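PDB 3VSN: Non-sulfated chondroitin lyase E66 from Autographa californica nucleopolyhedrovirus, which cleaves chondroitin as a polysaccharide lyase of the polyhedra envelope, is essential for oral infectivity, and may help breach the peritrophic matrix of the host midgut. Local coordinates for residues N55-W60 with L85-R91; I244-R250 with R345-E350; Y449-F454 with K555-H561. All blocks are in the same frame, centred on the assembly; numbering follows the deposited sequence.

Interaction 1 (N55-W60 with L85-R91); sequences NPNRNW and LIGYCVR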
loop_
_atom_site.group_PDB
_atom_site.type_symbol
_atom_site.label_atom_id
_atom_site.label_comp_id
_atom_site.label_asym_id
_atom_site.label_seq_id
_atom_site.Cartn_x
_atom_site.Cartn_y
_atom_site.Cartn_z
ATOM N N ASN A 55 -7.346 -7.993 -21.667
ATOM C CA ASN A 55 -8.318 -8.715 -22.488
ATOM C C ASN A 55 -9.020 -7.810 -23.518
ATOM O O ASN A 55 -10.246 -7.701 -23.520
ATOM C CB ASN A 55 -9.332 -9.442 -21.583
ATOM C CG ASN A 55 -10.196 -10.440 -22.338
ATOM O OD1 ASN A 55 -9.766 -11.040 -23.325
ATOM N ND2 ASN A 55 -11.425 -10.624 -21.869
ATOM N N PRO A 56 -8.239 -7.148 -24.393
ATOM C CA PRO A 56 -8.873 -6.233 -25.337
ATOM C C PRO A 56 -9.690 -6.969 -26.394
ATOM O O PRO A 56 -9.370 -8.105 -26.752
ATOM C CB PRO A 56 -7.683 -5.525 -25.986
ATOM C CG PRO A 56 -6.571 -6.510 -25.901
ATOM C CD PRO A 56 -6.779 -7.232 -24.600
ATOM N N ASN A 57 -10.750 -6.326 -26.869
ATOM C CA ASN A 57 -11.502 -6.840 -28.007
ATOM C C ASN A 57 -11.830 -5.743 -29.021
ATOM O O ASN A 57 -12.738 -5.889 -29.835
ATOM C CB ASN A 57 -12.758 -7.600 -27.552
ATOM C CG ASN A 57 -13.802 -6.697 -26.921
ATOM O OD1 ASN A 57 -13.490 -5.626 -26.397
ATOM N ND2 ASN A 57 -15.057 -7.134 -26.964
ATOM N N ARG A 58 -11.062 -4.655 -28.972
ATOM C CA ARG A 58 -11.210 -3.541 -29.904
ATOM C C ARG A 58 -10.992 -4.007 -31.347
ATOM O O ARG A 58 -10.097 -4.816 -31.616
ATOM C CB ARG A 58 -10.237 -2.415 -29.544
ATOM C CG ARG A 58 -10.660 -1.039 -30.035
ATOM C CD ARG A 58 -9.594 0.011 -29.770
ATOM N NE ARG A 58 -9.705 0.631 -28.452
ATOM C CZ ARG A 58 -10.308 1.793 -28.213
ATOM N NH1 ARG A 58 -10.877 2.473 -29.201
ATOM N NH2 ARG A 58 -10.349 2.276 -26.979
ATOM N N ASN A 59 -11.823 -3.503 -32.258
ATOM C CA ASN A 59 -11.751 -3.852 -33.680
ATOM C C ASN A 59 -10.519 -3.300 -34.387
ATOM O O ASN A 59 -10.022 -2.231 -34.036
ATOM C CB ASN A 59 -13.015 -3.389 -34.413
ATOM C CG ASN A 59 -14.189 -4.324 -34.204
ATOM O OD1 ASN A 59 -14.065 -5.542 -34.344
ATOM N ND2 ASN A 59 -15.343 -3.756 -33.880
ATOM N N TRP A 60 -10.051 -4.035 -35.394
ATOM C CA TRP A 60 -8.850 -3.674 -36.147
ATOM C C TRP A 60 -9.146 -2.762 -37.303
ATOM O O TRP A 60 -10.187 -2.879 -37.951
ATOM C CB TRP A 60 -8.131 -4.927 -36.636
ATOM C CG TRP A 60 -7.711 -5.843 -35.512
ATOM C CD1 TRP A 60 -8.471 -6.833 -34.895
ATOM C CD2 TRP A 60 -6.412 -5.876 -34.824
ATOM N NE1 TRP A 60 -7.751 -7.461 -33.910
ATOM C CE2 TRP A 60 -6.513 -6.936 -33.812
ATOM C CE3 TRP A 60 -5.222 -5.167 -34.943
ATOM C CZ2 TRP A 60 -5.457 -7.251 -32.969
ATOM C CZ3 TRP A 60 -4.162 -5.495 -34.086
ATOM C CH2 TRP A 60 -4.279 -6.512 -33.124
ATOM N N LEU A 85 -2.298 -3.457 -28.290
ATOM C CA LEU A 85 -1.465 -4.447 -28.981
ATOM C C LEU A 85 -0.813 -5.428 -28.006
ATOM O O LEU A 85 -0.816 -6.639 -28.243
ATOM C CB LEU A 85 -0.388 -3.768 -29.836
ATOM C CG LEU A 85 -0.801 -3.179 -31.187
ATOM C CD1 LEU A 85 0.363 -2.414 -31.793
ATOM C CD2 LEU A 85 -1.286 -4.265 -32.137
ATOM N N ILE A 86 -0.254 -4.900 -26.917
ATOM C CA ILE A 86 0.338 -5.741 -25.872
ATOM C C ILE A 86 -0.728 -6.656 -25.260
ATOM O O ILE A 86 -0.489 -7.850 -25.073
ATOM C CB ILE A 86 1.064 -4.906 -24.791
ATOM C CG1 ILE A 86 2.293 -4.210 -25.397
ATOM C CG2 ILE A 86 1.475 -5.784 -23.607
ATOM C CD1 ILE A 86 2.848 -3.075 -24.559
ATOM N N GLY A 87 -1.907 -6.101 -24.979
ATOM C CA GLY A 87 -3.033 -6.894 -24.471
ATOM C C GLY A 87 -3.408 -8.049 -25.391
ATOM O O GLY A 87 -3.726 -9.151 -24.925
ATOM N N TYR A 88 -3.372 -7.795 -26.699
ATOM C CA TYR A 88 -3.646 -8.831 -27.695
ATOM C C TYR A 88 -2.540 -9.890 -27.773
ATOM O O TYR A 88 -2.824 -11.057 -28.044
ATOM C CB TYR A 88 -3.901 -8.215 -29.076
ATOM C CG TYR A 88 -5.361 -7.912 -29.369
ATOM C CD1 TYR A 88 -5.803 -6.599 -29.525
ATOM C CD2 TYR A 88 -6.297 -8.942 -29.492
ATOM C CE1 TYR A 88 -7.134 -6.320 -29.798
ATOM C CE2 TYR A 88 -7.630 -8.673 -29.763
ATOM C CZ TYR A 88 -8.042 -7.362 -29.913
ATOM O OH TYR A 88 -9.362 -7.089 -30.187
ATOM N N CYS A 89 -1.291 -9.485 -27.535
ATOM C CA CYS A 89 -0.180 -10.437 -27.432
ATOM C C CYS A 89 -0.422 -11.441 -26.315
ATOM O O CYS A 89 -0.207 -12.640 -26.493
ATOM C CB CYS A 89 1.148 -9.721 -27.187
ATOM S SG CYS A 89 1.782 -8.829 -28.619
ATOM N N VAL A 90 -0.874 -10.941 -25.167
ATOM C CA VAL A 90 -1.162 -11.786 -24.007
ATOM C C VAL A 90 -2.299 -12.766 -24.324
ATOM O O VAL A 90 -2.222 -13.949 -23.978
ATOM C CB VAL A 90 -1.464 -10.938 -22.745
ATOM C CG1 VAL A 90 -1.810 -11.821 -21.549
ATOM C CG2 VAL A 90 -0.276 -10.042 -22.407
ATOM N N ARG A 91 -3.334 -12.274 -25.005
ATOM C CA ARG A 91 -4.449 -13.111 -25.469
ATOM C C ARG A 91 -3.980 -14.194 -26.440
ATOM O O ARG A 91 -4.374 -15.357 -26.324
ATOM C CB ARG A 91 -5.536 -12.264 -26.138
ATOM C CG ARG A 91 -6.310 -11.350 -25.200
ATOM C CD ARG A 91 -7.596 -10.861 -25.852
ATOM N NE ARG A 91 -8.512 -11.969 -26.115
ATOM C CZ ARG A 91 -9.676 -11.864 -26.751
ATOM N NH1 ARG A 91 -10.095 -10.689 -27.210
ATOM N NH2 ARG A 91 -10.424 -12.943 -26.934
HETATM O O HOH W 1 -5.010 -9.491 -22.317
#

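Interaction 2 (I244-R250 with R345-E350); sequences IDHIDVR and RLAYYE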
loop_
_atom_site.group_PDB
_atom_site.type_symbol
_atom_site.label_atom_id
_atom_site.label_comp_id
_atom_site.label_asym_id
_atom_site.label_seq_id
_atom_site.Cartn_x
_atom_site.Cartn_y
_atom_site.Cartn_z
ATOM N N ILE A 244 9.830 4.606 1.082
ATOM C CA ILE A 244 9.715 6.045 1.288
ATOM C C ILE A 244 10.079 6.785 0.000
ATOM O O ILE A 244 11.121 6.519 -0.605
ATOM C CB ILE A 244 10.602 6.514 2.473
ATOM C CG1 ILE A 244 10.212 5.781 3.774
ATOM C CG2 ILE A 244 10.561 8.031 2.646
ATOM C CD1 ILE A 244 8.770 5.954 4.223
ATOM N N ASP A 245 9.202 7.694 -0.421
ATOM C CA ASP A 245 9.431 8.526 -1.599
ATOM C C ASP A 245 9.189 9.991 -1.230
ATOM O O ASP A 245 8.645 10.277 -0.159
ATOM C CB ASP A 245 8.498 8.092 -2.732
ATOM C CG ASP A 245 9.074 8.360 -4.119
ATOM O OD1 ASP A 245 10.117 9.036 -4.243
ATOM O OD2 ASP A 245 8.468 7.883 -5.097
ATOM N N HIS A 246 9.597 10.913 -2.105
ATOM C CA HIS A 246 9.453 12.354 -1.856
ATOM C C HIS A 246 10.074 12.759 -0.543
ATOM O O HIS A 246 9.512 13.554 0.216
ATOM C CB HIS A 246 7.984 12.771 -1.942
ATOM C CG HIS A 246 7.429 12.769 -3.348
ATOM N ND1 HIS A 246 6.291 13.407 -3.676
ATOM C CD2 HIS A 246 7.914 12.199 -4.527
ATOM C CE1 HIS A 246 6.045 13.241 -4.989
ATOM N NE2 HIS A 246 7.039 12.502 -5.509
ATOM N N ILE A 247 11.254 12.192 -0.286
ATOM C CA ILE A 247 12.073 12.415 0.915
ATOM C C ILE A 247 11.525 11.748 2.182
ATOM O O ILE A 247 12.259 11.026 2.853
ATOM C CB ILE A 247 12.430 13.906 1.168
ATOM C CG1 ILE A 247 12.959 14.569 -0.113
ATOM C CG2 ILE A 247 13.472 14.021 2.277
ATOM C CD1 ILE A 247 12.885 16.084 -0.107
ATOM N N ASP A 248 10.248 11.970 2.500
ATOM C CA ASP A 248 9.703 11.525 3.790
ATOM C C ASP A 248 8.256 11.008 3.763
ATOM O O ASP A 248 7.592 10.977 4.800
ATOM C CB ASP A 248 9.849 12.648 4.830
ATOM C CG ASP A 248 9.053 13.902 4.466
ATOM O OD1 ASP A 248 8.384 13.930 3.412
ATOM O OD2 ASP A 248 9.086 14.869 5.251
ATOM N N VAL A 249 7.777 10.600 2.588
ATOM C CA VAL A 249 6.398 10.115 2.447
ATOM C C VAL A 249 6.373 8.592 2.277
ATOM O O VAL A 249 7.106 8.046 1.450
ATOM C CB VAL A 249 5.661 10.802 1.262
ATOM C CG1 VAL A 249 4.185 10.422 1.233
ATOM C CG2 VAL A 249 5.797 12.318 1.345
ATOM N N ARG A 250 5.543 7.908 3.070
ATOM C CA ARG A 250 5.240 6.492 2.818
ATOM C C ARG A 250 4.455 6.414 1.507
ATOM O O ARG A 250 3.325 6.897 1.434
ATOM C CB ARG A 250 4.424 5.878 3.966
ATOM C CG ARG A 250 5.103 5.901 5.332
ATOM C CD ARG A 250 4.167 5.387 6.427
ATOM N NE ARG A 250 4.666 5.724 7.760
ATOM C CZ ARG A 250 4.467 6.892 8.370
ATOM N NH1 ARG A 250 3.760 7.848 7.782
ATOM N NH2 ARG A 250 4.974 7.105 9.581
ATOM N N ARG A 345 9.828 11.691 12.276
ATOM C CA ARG A 345 10.771 11.470 11.167
ATOM C C ARG A 345 10.129 11.436 9.774
ATOM O O ARG A 345 10.819 11.624 8.768
ATOM C CB ARG A 345 11.543 10.166 11.371
ATOM C CG ARG A 345 12.582 10.197 12.480
ATOM C CD ARG A 345 13.430 8.932 12.443
ATOM N NE ARG A 345 12.609 7.731 12.583
ATOM C CZ ARG A 345 12.306 7.158 13.742
ATOM N NH1 ARG A 345 12.761 7.665 14.883
ATOM N NH2 ARG A 345 11.544 6.073 13.762
ATOM N N LEU A 346 8.826 11.169 9.709
ATOM C CA LEU A 346 8.151 10.998 8.421
ATOM C C LEU A 346 6.886 11.840 8.319
ATOM O O LEU A 346 6.228 12.108 9.327
ATOM C CB LEU A 346 7.823 9.518 8.167
ATOM C CG LEU A 346 8.991 8.527 8.036
ATOM C CD1 LEU A 346 8.488 7.089 8.084
ATOM C CD2 LEU A 346 9.797 8.771 6.762
ATOM N N ALA A 347 6.556 12.252 7.096
ATOM C CA ALA A 347 5.330 12.997 6.839
ATOM C C ALA A 347 4.118 12.189 7.284
ATOM O O ALA A 347 4.082 10.970 7.113
ATOM C CB ALA A 347 5.215 13.342 5.360
ATOM N N TYR A 348 3.139 12.866 7.873
ATOM C CA TYR A 348 1.856 12.229 8.150
ATOM C C TYR A 348 0.904 12.427 6.976
ATOM O O TYR A 348 -0.126 11.761 6.884
ATOM C CB TYR A 348 1.238 12.739 9.461
ATOM C CG TYR A 348 0.696 14.157 9.426
ATOM C CD1 TYR A 348 1.481 15.235 9.838
ATOM C CD2 TYR A 348 -0.611 14.418 9.003
ATOM C CE1 TYR A 348 0.983 16.532 9.823
ATOM C CE2 TYR A 348 -1.117 15.709 8.982
ATOM C CZ TYR A 348 -0.315 16.760 9.391
ATOM O OH TYR A 348 -0.820 18.037 9.372
ATOM N N TYR A 349 1.258 13.343 6.074
ATOM C CA TYR A 349 0.396 13.669 4.945
ATOM C C TYR A 349 1.157 14.356 3.816
ATOM O O TYR A 349 2.159 15.034 4.053
ATOM C CB TYR A 349 -0.779 14.547 5.404
ATOM C CG TYR A 349 -1.801 14.825 4.322
ATOM C CD1 TYR A 349 -2.410 13.781 3.628
ATOM C CD2 TYR A 349 -2.162 16.132 3.996
ATOM C CE1 TYR A 349 -3.343 14.032 2.634
ATOM C CE2 TYR A 349 -3.105 16.390 3.010
ATOM C CZ TYR A 349 -3.691 15.339 2.336
ATOM O OH TYR A 349 -4.620 15.585 1.352
ATOM N N GLU A 350 0.677 14.156 2.591
ATOM C CA GLU A 350 1.163 14.883 1.426
ATOM C C GLU A 350 -0.038 15.310 0.590
ATOM O O GLU A 350 -0.902 14.493 0.278
ATOM C CB GLU A 350 2.113 14.016 0.591
ATOM C CG GLU A 350 2.880 14.790 -0.474
ATOM C CD GLU A 350 3.589 13.890 -1.471
ATOM O OE1 GLU A 350 2.979 12.903 -1.927
ATOM O OE2 GLU A 350 4.755 14.175 -1.807
HETATM O O HOH W 2 3.827 9.512 4.673
HETATM O O HOH W 3 4.627 9.909 10.496
#

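Interaction 3 (Y449-F454 with K555-H561); sequences YDHGMF and KLNVEGH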
loop_
_atom_site.group_PDB
_atom_site.type_symbol
_atom_site.label_atom_id
_atom_site.label_comp_id
_atom_site.label_asym_id
_atom_site.label_seq_id
_atom_site.Cartn_x
_atom_site.Cartn_y
_atom_site.Cartn_z
ATOM N N TYR A 449 -6.555 -8.955 16.284
ATOM C CA TYR A 449 -6.556 -10.353 16.728
ATOM C C TYR A 449 -7.512 -11.159 15.838
ATOM O O TYR A 449 -8.174 -10.589 14.974
ATOM C CB TYR A 449 -6.994 -10.433 18.201
ATOM C CG TYR A 449 -8.372 -9.854 18.433
ATOM C CD1 TYR A 449 -8.548 -8.489 18.687
ATOM C CD2 TYR A 449 -9.508 -10.662 18.362
ATOM C CE1 TYR A 449 -9.816 -7.953 18.872
ATOM C CE2 TYR A 449 -10.777 -10.134 18.545
ATOM C CZ TYR A 449 -10.925 -8.785 18.806
ATOM O OH TYR A 449 -12.187 -8.269 18.998
ATOM N N ASP A 450 -7.589 -12.473 16.032
ATOM C CA ASP A 450 -8.594 -13.270 15.320
ATOM C C ASP A 450 -9.882 -13.286 16.157
ATOM O O ASP A 450 -9.858 -13.829 17.253
ATOM C CB ASP A 450 -8.090 -14.706 15.095
ATOM C CG ASP A 450 -6.793 -14.767 14.288
ATOM O OD1 ASP A 450 -6.598 -13.955 13.362
ATOM O OD2 ASP A 450 -5.969 -15.659 14.564
ATOM N N HIS A 451 -10.998 -12.705 15.691
ATOM C CA HIS A 451 -11.183 -12.112 14.364
ATOM C C HIS A 451 -11.724 -10.710 14.474
ATOM O O HIS A 451 -12.866 -10.430 14.071
ATOM C CB HIS A 451 -12.168 -12.950 13.557
ATOM C CG HIS A 451 -11.723 -14.374 13.328
ATOM N ND1 HIS A 451 -11.170 -14.780 12.172
ATOM C CD2 HIS A 451 -11.777 -15.495 14.154
ATOM C CE1 HIS A 451 -10.879 -16.093 12.251
ATOM N NE2 HIS A 451 -11.250 -16.528 13.465
ATOM N N GLY A 452 -10.928 -9.804 15.025
ATOM C CA GLY A 452 -11.404 -8.447 15.230
ATOM C C GLY A 452 -10.331 -7.430 15.542
ATOM O O GLY A 452 -9.140 -7.707 15.430
ATOM N N MET A 453 -10.776 -6.248 15.954
ATOM C CA MET A 453 -9.898 -5.116 16.186
ATOM C C MET A 453 -10.490 -4.257 17.290
ATOM O O MET A 453 -11.652 -3.864 17.210
ATOM C CB MET A 453 -9.760 -4.280 14.907
ATOM C CG MET A 453 -8.814 -3.092 15.030
ATOM S SD MET A 453 -9.221 -1.741 13.900
ATOM C CE MET A 453 -10.636 -1.040 14.755
ATOM N N PHE A 454 -9.683 -3.980 18.308
ATOM C CA PHE A 454 -10.033 -3.072 19.394
ATOM C C PHE A 454 -9.395 -1.712 19.111
ATOM O O PHE A 454 -8.242 -1.645 18.690
ATOM C CB PHE A 454 -9.515 -3.657 20.716
ATOM C CG PHE A 454 -9.445 -2.674 21.853
ATOM C CD1 PHE A 454 -8.272 -1.957 22.108
ATOM C CD2 PHE A 454 -10.533 -2.496 22.699
ATOM C CE1 PHE A 454 -8.199 -1.070 23.171
ATOM C CE2 PHE A 454 -10.465 -1.611 23.762
ATOM C CZ PHE A 454 -9.301 -0.896 24.001
ATOM N N LYS A 555 -14.987 -1.752 18.991
ATOM C CA LYS A 555 -14.328 -2.874 18.340
ATOM C C LYS A 555 -15.067 -3.251 17.066
ATOM O O LYS A 555 -16.269 -2.985 16.927
ATOM C CB LYS A 555 -14.185 -4.077 19.282
ATOM C CG LYS A 555 -15.464 -4.851 19.528
ATOM C CD LYS A 555 -15.189 -6.219 20.140
ATOM C CE LYS A 555 -16.468 -7.039 20.127
ATOM N NZ LYS A 555 -16.433 -8.217 21.037
ATOM N N LEU A 556 -14.330 -3.848 16.138
ATOM C CA LEU A 556 -14.899 -4.390 14.916
ATOM C C LEU A 556 -14.652 -5.897 14.906
ATOM O O LEU A 556 -13.611 -6.350 15.381
ATOM C CB LEU A 556 -14.262 -3.730 13.687
ATOM C CG LEU A 556 -14.378 -2.204 13.509
ATOM C CD1 LEU A 556 -13.604 -1.751 12.277
ATOM C CD2 LEU A 556 -15.830 -1.745 13.422
ATOM N N ASN A 557 -15.620 -6.655 14.394
ATOM C CA ASN A 557 -15.495 -8.099 14.187
ATOM C C ASN A 557 -15.766 -8.434 12.749
ATOM O O ASN A 557 -16.590 -7.775 12.110
ATOM C CB ASN A 557 -16.562 -8.865 14.973
ATOM C CG ASN A 557 -16.290 -8.904 16.446
ATOM O OD1 ASN A 557 -15.192 -9.248 16.879
ATOM N ND2 ASN A 557 -17.300 -8.578 17.232
ATOM N N VAL A 558 -15.121 -9.486 12.257
ATOM C CA VAL A 558 -15.539 -10.117 11.016
ATOM C C VAL A 558 -16.926 -10.711 11.267
ATOM O O VAL A 558 -17.142 -11.397 12.274
ATOM C CB VAL A 558 -14.567 -11.233 10.573
ATOM C CG1 VAL A 558 -15.078 -11.925 9.313
ATOM C CG2 VAL A 558 -13.176 -10.664 10.327
ATOM N N GLU A 559 -17.860 -10.424 10.366
ATOM C CA GLU A 559 -19.221 -10.949 10.477
ATOM C C GLU A 559 -19.191 -12.466 10.612
ATOM O O GLU A 559 -18.500 -13.150 9.855
ATOM C CB GLU A 559 -20.069 -10.530 9.272
ATOM C CG GLU A 559 -21.543 -10.878 9.419
ATOM C CD GLU A 559 -22.410 -10.337 8.299
ATOM O OE1 GLU A 559 -21.872 -9.864 7.276
ATOM O OE2 GLU A 559 -23.645 -10.395 8.448
ATOM N N GLY A 560 -19.932 -12.975 11.592
ATOM C CA GLY A 560 -19.958 -14.403 11.901
ATOM C C GLY A 560 -18.912 -14.857 12.910
ATOM O O GLY A 560 -18.862 -16.043 13.254
ATOM N N HIS A 561 -18.079 -13.925 13.386
ATOM C CA HIS A 561 -16.967 -14.249 14.296
ATOM C C HIS A 561 -16.918 -13.402 15.539
ATOM O O HIS A 561 -16.059 -12.515 15.659
ATOM C CB HIS A 561 -15.629 -14.131 13.572
ATOM C CG HIS A 561 -15.398 -15.196 12.538
ATOM N ND1 HIS A 561 -15.732 -15.033 11.244
ATOM C CD2 HIS A 561 -14.845 -16.467 12.646
ATOM C CE1 HIS A 561 -15.411 -16.142 10.557
ATOM N NE2 HIS A 561 -14.871 -17.021 11.416
HETATM O O HOH W 4 -13.414 -12.214 16.993
#

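Interaction 1 (N55-W60 with L85-R91)
R91 reaches P56 because its chain bends at chi3 (64°), which turns the guanidinium edge toward P56 O. The W60 indole leaves CB on the side away from the carbonyl carbon (chi1 -59°), and this lays it against Y88. The Y88 ring lies between P56 and W60. P56 CG makes a CH-pi contact over one face, 3.9 Å from the centroid of the Y88 ring. W60 CZ2 sits over the middle of the opposite face, 3.5 Å from Y88 CD1. The indole and phenol planes are tilted 41° to each other. Beyond Y88, the indole edge meets L85, with W60 CZ3 3.7 Å from L85 CD2. Y88 OH donates to R58 O at 2.8 Å, which ties the hydroxyl end of the ring to the loop backbone. R91 NH1 donates to P56 O at 2.7 Å, nearly in the guanidinium plane. N55 OD1 lies over a face of the same group, and R91 NE makes a salt bridge with D97. The pyrrolidine of P56 rides on the backbone at G87, where the missing side chain leaves it room. A water joins N55 N to G87 O. L105 of helix 103-119 also touches both W60 and Y88. The loop is docked on helix 75-93 with Y88 between P56 and W60, within the alpha/alpha toroid typical of family 8 polysaccharide lyases.

Interaction 2 (I244-R250 with R345-E350)
The active site of this lyase holds the contact, which pairs the proton acceptor H246 with E350, a residue important for catalysis. H246 ND1 donates to E350 OE2 over a short 2.5 Å. The acceptor uses its syn lone pair and lies close to the imidazole plane, while ring and carboxylate planes are turned 64° apart. E350 reaches the ring through an extended chain, with CG anti to the backbone N (chi1 -168°). V249 CG2 packs against this carboxylate, 3.8 Å from E350 OE2. The other oxygen, OE1, forms a salt bridge with R300, the transition state stabilizer. E350 therefore sits between two functional side chains and probably helps to fix the orientation of both. Nearby, the two backbones are joined by a bond from A347 N to D248 O at 2.8 Å. The D248 carboxylate is held elsewhere, by R411 and S409. R250 runs across L346, whose CD1 lies 3.8 Å from R250 NH2. R250 NH1 makes a weak bond to A347 O at 3.2 Å, and R250 NE is bonded to S325 O. Two waters add bridges, one from R250 N to A347 O and one from R250 NH2 to L346 O. I244 CD1 and L346 CD2 meet tip to tip at 3.9 Å. Such a histidine-carboxylate hydrogen bond, backed by an arginine, belongs here to the catalytic centre of the chondroitin lyase.

Interaction 3 (Y449-F454 with K555-H561)
Residues 452-454 and 555-558 run antiparallel (176°) as neighbouring strands, with M453 and L556 as the hydrogen-bonded pair and G452-N557 and F454-K555 as non-hydrogen-bonded pairs. M453 N donates to L556 O at 2.9 Å, and L556 N returns the bond to M453 O. The pairing continues beyond the N-terminal start of strand 452-454, where V558 N donates to H451 O at 3.0 Å. M453 and L556 share one face of the sheet and lie side by side, with M453 CE 3.9 Å from L556 CD1. Both also touch I368 of strand 367-370. G452 has no side chain, and L556 O comes close to its CA. At the turn end two imidazoles meet obliquely. H561 CD2 lies over one face of the H451 ring, 3.6 Å from H451 CD2, with the planes tilted by 33°. D450 CB covers the opposite face. A cis peptide before H451 and a type II turn from V558 to H561 shape this end. H451 ND1 is bonded to T334, and a water links H451 N to H561 O. On the face that carries F454 and K555, Y449 OH touches K555 CD at 3.8 Å. Y449 OH is hydrogen-bonded to D563 and K555 NZ makes a salt bridge with it. The chemistry implies a join set by backbone bonds, with apolar contacts on one face and a shared carboxylate on the other.

The three contacts follow one another along the chain, with no overlap. Interaction 1 lies in the N-terminal helical domain, on helix 75-93. Interaction 2 brings strands 243-245 and 249-250, from within the family 8 lyase region, to strand 349-351 of the E66 region. Interaction 3 lies in a large antiparallel sheet, between strands 452-461 and 550-558. Centres of 1 and 2 are 38 Å apart, those of 2 and 3 are 31 Å apart, and those of 1 and 3 are 43 Å apart. None touch. H246 of the active site and E350 lie in interaction 2. The other two lie away from the catalytic residues, one within the helical part and one within the beta part.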